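DegV family protein (Streptococcus agalactiae, PDB 3LUP) binds a long-chain fatty acid, here elaidic acid, and may take part in lipid transport or fatty acid metabolism. Local coordinates at residues 229-243 with 273-285. Sequence-based numbering, arbitrary orientation.
Sequences EYDIAIIHSRAQDKA and GEGAVAFGITPKN. With ELA (Elaidic acid), chain B.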
# COMPACT_ATOMS: atom_id res chain seq x y z
N GLU A 229 -16.06 5.44 10.92
CA GLU A 229 -16.49 5.30 9.53
C GLU A 229 -15.29 5.08 8.62
O GLU A 229 -14.40 5.93 8.52
CB GLU A 229 -17.29 6.55 9.10
CG GLU A 229 -18.60 6.75 9.87
CD GLU A 229 -19.73 5.85 9.37
OE1 GLU A 229 -20.02 5.89 8.14
OE2 GLU A 229 -20.33 5.12 10.18
N TYR A 230 -15.26 3.92 7.95
CA TYR A 230 -14.09 3.53 7.17
C TYR A 230 -14.37 3.27 5.70
O TYR A 230 -15.34 2.62 5.37
CB TYR A 230 -13.47 2.26 7.74
CG TYR A 230 -12.85 2.43 9.10
CD1 TYR A 230 -11.49 2.67 9.24
CD2 TYR A 230 -13.64 2.34 10.27
CE1 TYR A 230 -10.91 2.82 10.49
CE2 TYR A 230 -13.07 2.49 11.52
CZ TYR A 230 -11.70 2.73 11.63
OH TYR A 230 -11.14 2.89 12.87
N ASP A 231 -13.50 3.77 4.83
CA ASP A 231 -13.44 3.26 3.46
C ASP A 231 -12.82 1.85 3.50
O ASP A 231 -11.73 1.67 4.09
CB ASP A 231 -12.65 4.21 2.56
CG ASP A 231 -13.42 5.52 2.25
OD1 ASP A 231 -14.60 5.44 1.82
OD2 ASP A 231 -12.84 6.63 2.42
N ILE A 232 -13.51 0.86 2.93
CA ILE A 232 -13.01 -0.53 2.92
C ILE A 232 -12.68 -1.04 1.51
O ILE A 232 -13.47 -0.87 0.58
CB ILE A 232 -13.97 -1.53 3.62
CG1 ILE A 232 -14.53 -0.95 4.92
CG2 ILE A 232 -13.27 -2.86 3.91
CD1 ILE A 232 -15.72 -1.71 5.45
N ALA A 233 -11.51 -1.66 1.36
CA ALA A 233 -11.05 -2.12 0.07
C ALA A 233 -10.71 -3.61 0.15
O ALA A 233 -9.95 -4.02 1.03
CB ALA A 233 -9.81 -1.32 -0.36
N ILE A 234 -11.29 -4.41 -0.74
CA ILE A 234 -10.83 -5.78 -0.93
C ILE A 234 -9.87 -5.76 -2.11
O ILE A 234 -10.19 -5.24 -3.19
CB ILE A 234 -11.96 -6.75 -1.22
CG1 ILE A 234 -13.02 -6.67 -0.13
CG2 ILE A 234 -11.42 -8.17 -1.36
CD1 ILE A 234 -14.36 -7.25 -0.56
N ILE A 235 -8.68 -6.30 -1.91
CA ILE A 235 -7.63 -6.19 -2.91
C ILE A 235 -7.09 -7.58 -3.19
O ILE A 235 -6.92 -8.37 -2.27
CB ILE A 235 -6.49 -5.26 -2.41
CG1 ILE A 235 -7.07 -4.04 -1.69
CG2 ILE A 235 -5.60 -4.84 -3.57
CD1 ILE A 235 -6.37 -3.72 -0.39
N HIS A 236 -6.85 -7.90 -4.46
CA HIS A 236 -6.40 -9.23 -4.82
C HIS A 236 -5.41 -9.23 -5.97
O HIS A 236 -5.41 -8.32 -6.80
CB HIS A 236 -7.60 -10.11 -5.18
CG HIS A 236 -8.29 -9.69 -6.43
ND1 HIS A 236 -8.04 -10.28 -7.65
CD2 HIS A 236 -9.20 -8.71 -6.66
CE1 HIS A 236 -8.77 -9.69 -8.58
NE2 HIS A 236 -9.49 -8.74 -8.00
N SER A 237 -4.57 -10.25 -6.01
CA SER A 237 -3.68 -10.46 -7.15
C SER A 237 -4.20 -11.65 -7.97
O SER A 237 -3.76 -12.79 -7.79
CB SER A 237 -2.23 -10.65 -6.71
OG SER A 237 -2.09 -11.73 -5.79
N ARG A 238 -5.14 -11.38 -8.87
CA ARG A 238 -5.79 -12.42 -9.69
C ARG A 238 -6.45 -13.51 -8.82
O ARG A 238 -6.20 -14.70 -8.99
CB ARG A 238 -4.82 -13.03 -10.72
CG ARG A 238 -4.23 -12.04 -11.71
CD ARG A 238 -4.69 -12.31 -13.12
NE ARG A 238 -4.09 -11.37 -14.08
CZ ARG A 238 -3.27 -11.72 -15.07
NH1 ARG A 238 -2.93 -13.00 -15.26
NH2 ARG A 238 -2.79 -10.79 -15.88
N ALA A 239 -7.27 -13.06 -7.87
CA ALA A 239 -8.01 -13.93 -6.96
C ALA A 239 -9.45 -13.42 -6.88
O ALA A 239 -10.02 -13.27 -5.81
CB ALA A 239 -7.36 -13.96 -5.57
N GLN A 240 -9.99 -13.14 -8.07
CA GLN A 240 -11.38 -12.74 -8.28
C GLN A 240 -12.38 -13.42 -7.36
O GLN A 240 -13.15 -12.75 -6.67
CB GLN A 240 -11.76 -13.05 -9.73
CG GLN A 240 -13.04 -12.38 -10.20
CD GLN A 240 -12.94 -10.87 -10.12
OE1 GLN A 240 -11.86 -10.30 -10.28
NE2 GLN A 240 -14.07 -10.22 -9.85
N ASP A 241 -12.37 -14.76 -7.37
CA ASP A 241 -13.30 -15.56 -6.59
C ASP A 241 -13.13 -15.40 -5.08
O ASP A 241 -14.13 -15.36 -4.36
CB ASP A 241 -13.19 -17.03 -6.99
CG ASP A 241 -13.93 -17.34 -8.27
OD1 ASP A 241 -14.74 -16.48 -8.72
OD2 ASP A 241 -13.73 -18.45 -8.83
N LYS A 242 -11.89 -15.30 -4.61
CA LYS A 242 -11.61 -15.11 -3.19
C LYS A 242 -12.10 -13.72 -2.73
O LYS A 242 -12.57 -13.57 -1.59
CB LYS A 242 -10.12 -15.32 -2.82
CG LYS A 242 -9.40 -16.54 -3.49
CD LYS A 242 -8.27 -17.20 -2.63
CE LYS A 242 -7.33 -16.17 -1.96
NZ LYS A 242 -6.21 -16.66 -1.05
N ALA A 243 -12.02 -12.74 -3.62
CA ALA A 243 -12.46 -11.37 -3.32
C ALA A 243 -13.99 -11.20 -3.35
O ALA A 243 -14.55 -10.51 -2.50
CB ALA A 243 -11.77 -10.36 -4.25
N GLY A 273 2.75 -12.91 -4.16
CA GLY A 273 2.48 -14.02 -5.05
C GLY A 273 1.14 -13.80 -5.72
O GLY A 273 0.40 -12.88 -5.34
N GLU A 274 0.85 -14.62 -6.73
CA GLU A 274 -0.47 -14.66 -7.34
C GLU A 274 -1.40 -15.44 -6.42
O GLU A 274 -0.94 -16.25 -5.60
CB GLU A 274 -0.41 -15.30 -8.74
CG GLU A 274 -1.75 -15.37 -9.46
CD GLU A 274 -1.61 -15.63 -10.95
OE1 GLU A 274 -0.47 -15.83 -11.40
OE2 GLU A 274 -2.64 -15.65 -11.67
N GLY A 275 -2.71 -15.21 -6.57
CA GLY A 275 -3.73 -15.82 -5.73
C GLY A 275 -3.92 -15.18 -4.36
O GLY A 275 -4.68 -15.71 -3.54
N ALA A 276 -3.23 -14.06 -4.08
CA ALA A 276 -3.38 -13.38 -2.78
C ALA A 276 -4.69 -12.59 -2.69
O ALA A 276 -5.20 -12.11 -3.70
CB ALA A 276 -2.22 -12.48 -2.53
N VAL A 277 -5.24 -12.48 -1.47
CA VAL A 277 -6.40 -11.63 -1.17
C VAL A 277 -6.15 -10.88 0.14
O VAL A 277 -5.51 -11.41 1.07
CB VAL A 277 -7.76 -12.42 -1.12
CG1 VAL A 277 -7.94 -13.13 0.20
CG2 VAL A 277 -8.95 -11.51 -1.37
N ALA A 278 -6.61 -9.64 0.21
CA ALA A 278 -6.35 -8.76 1.35
C ALA A 278 -7.51 -7.82 1.54
O ALA A 278 -8.34 -7.66 0.66
CB ALA A 278 -5.09 -7.96 1.13
N PHE A 279 -7.57 -7.17 2.70
CA PHE A 279 -8.37 -5.97 2.80
C PHE A 279 -7.54 -4.84 3.40
O PHE A 279 -6.54 -5.08 4.08
CB PHE A 279 -9.70 -6.20 3.56
CG PHE A 279 -9.53 -6.38 5.05
CD1 PHE A 279 -9.58 -7.65 5.61
CD2 PHE A 279 -9.36 -5.29 5.88
CE1 PHE A 279 -9.44 -7.84 6.99
CE2 PHE A 279 -9.22 -5.46 7.25
CZ PHE A 279 -9.26 -6.74 7.81
N GLY A 280 -7.97 -3.61 3.13
CA GLY A 280 -7.41 -2.45 3.81
C GLY A 280 -8.55 -1.52 4.16
O GLY A 280 -9.47 -1.34 3.34
N ILE A 281 -8.49 -0.95 5.37
CA ILE A 281 -9.45 0.07 5.80
C ILE A 281 -8.75 1.41 6.07
O ILE A 281 -7.58 1.45 6.48
CB ILE A 281 -10.29 -0.36 7.04
CG1 ILE A 281 -9.45 -0.33 8.33
CG2 ILE A 281 -11.02 -1.72 6.79
CD1 ILE A 281 -10.20 -0.67 9.60
N THR A 282 -9.48 2.49 5.83
CA THR A 282 -8.99 3.83 6.04
C THR A 282 -10.13 4.63 6.63
O THR A 282 -11.25 4.54 6.14
CB THR A 282 -8.59 4.51 4.71
OG1 THR A 282 -7.68 3.67 4.01
CG2 THR A 282 -7.92 5.84 4.95
N PRO A 283 -9.84 5.44 7.68
CA PRO A 283 -10.85 6.33 8.24
C PRO A 283 -11.38 7.28 7.17
O PRO A 283 -10.62 7.76 6.33
CB PRO A 283 -10.07 7.13 9.28
CG PRO A 283 -8.87 6.32 9.58
CD PRO A 283 -8.53 5.61 8.34
N LYS A 284 -12.68 7.55 7.19
CA LYS A 284 -13.21 8.61 6.37
C LYS A 284 -12.72 9.97 6.83
O LYS A 284 -12.61 10.25 8.03
CB LYS A 284 -14.74 8.57 6.32
CG LYS A 284 -15.25 7.49 5.42
CD LYS A 284 -16.73 7.56 5.25
CE LYS A 284 -17.22 6.25 4.69
NZ LYS A 284 -18.64 6.31 4.33
N ASN A 285 -12.39 10.79 5.85
CA ASN A 285 -12.02 12.18 6.05
C ASN A 285 -13.19 12.99 6.61
O ASN A 285 -13.23 13.30 7.80
CB ASN A 285 -11.58 12.77 4.70
CG ASN A 285 -10.53 13.83 4.86
OD1 ASN A 285 -9.51 13.61 5.50
ND2 ASN A 285 -10.77 15.00 4.28
CA ELA B . 12.53 -2.43 -1.66
C ELA B . 13.89 -3.12 -1.83
O ELA B . 14.01 -4.32 -2.23
C3 ELA B . 11.73 -2.29 -2.95
C4 ELA B . 10.55 -1.34 -2.78
C5 ELA B . 9.20 -1.99 -3.13
C6 ELA B . 8.62 -2.77 -1.95
C7 ELA B . 7.50 -3.76 -2.24
C8 ELA B . 7.09 -4.49 -0.96
C9 ELA B . 5.59 -4.76 -0.92
C10 ELA B . 4.99 -5.68 0.08
C11 ELA B . 3.67 -6.35 -0.23
C12 ELA B . 2.66 -6.23 0.91
C13 ELA B . 1.49 -5.33 0.59
C14 ELA B . 0.20 -5.74 1.29
C15 ELA B . -0.96 -4.84 0.83
C16 ELA B . -2.21 -4.96 1.70
C17 ELA B . -2.53 -3.63 2.38
C18 ELA B . -4.03 -3.37 2.46
OXT ELA B . 14.92 -2.48 -1.55
O HOH W 1 -10.58 7.22 3.66
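Ser237 OG sits between its own backbone N and carbonyl carbon (chi1 57°), from where it reaches Gly273 O at 2.8 Å, on a lone pair of that carbonyl, and accepts a bond from Ala276 N. Ile281 CG1 takes the equivalent rotamer (chi1 74°) and swings CD1 over one face of the Tyr230 ring, a CH-pi contact 3.9 Å from the ring centroid and offset toward the rim; the Tyr230 hydroxyl goes on to Asp227. Strands 230-236 and 277-283 run antiparallel between these two ends, with paired backbone bonds at Asp231 and Thr282, Ala233 and Gly280, and Ile235 and Ala278. Beyond them Ser237 N bonds to Ala276 O, and Gly275 N to Ser237 O at 2.9 Å. On the face that carries Ile232, Ile234, Val277, Phe279 and Ile281, Ile232 CG2 lies alongside Ile281 CG2 at 3.8 Å, while Lys242 crosses Val277 and reaches Gly275 O by a weak bond from NZ. Helix 210-224 covers Val277 and Phe279 here. At the Tyr230-Pro283 end of the strands a water donates to both Asp231 OD2 and Pro283 O; Asp231 also forms a salt bridge with Arg132, and Lys284 one with Asp258. The other face meets the lipid: Ile235 CD1 lies 3.7 Å from C18 of elaidic acid, and Phe279 O 3.4 Å from the same methyl. These neighbouring antiparallel strands, flanked by 159-163 and 259-263 in the mixed sheet, line the fatty-acid pocket around the C18 end in this DegV-family fold.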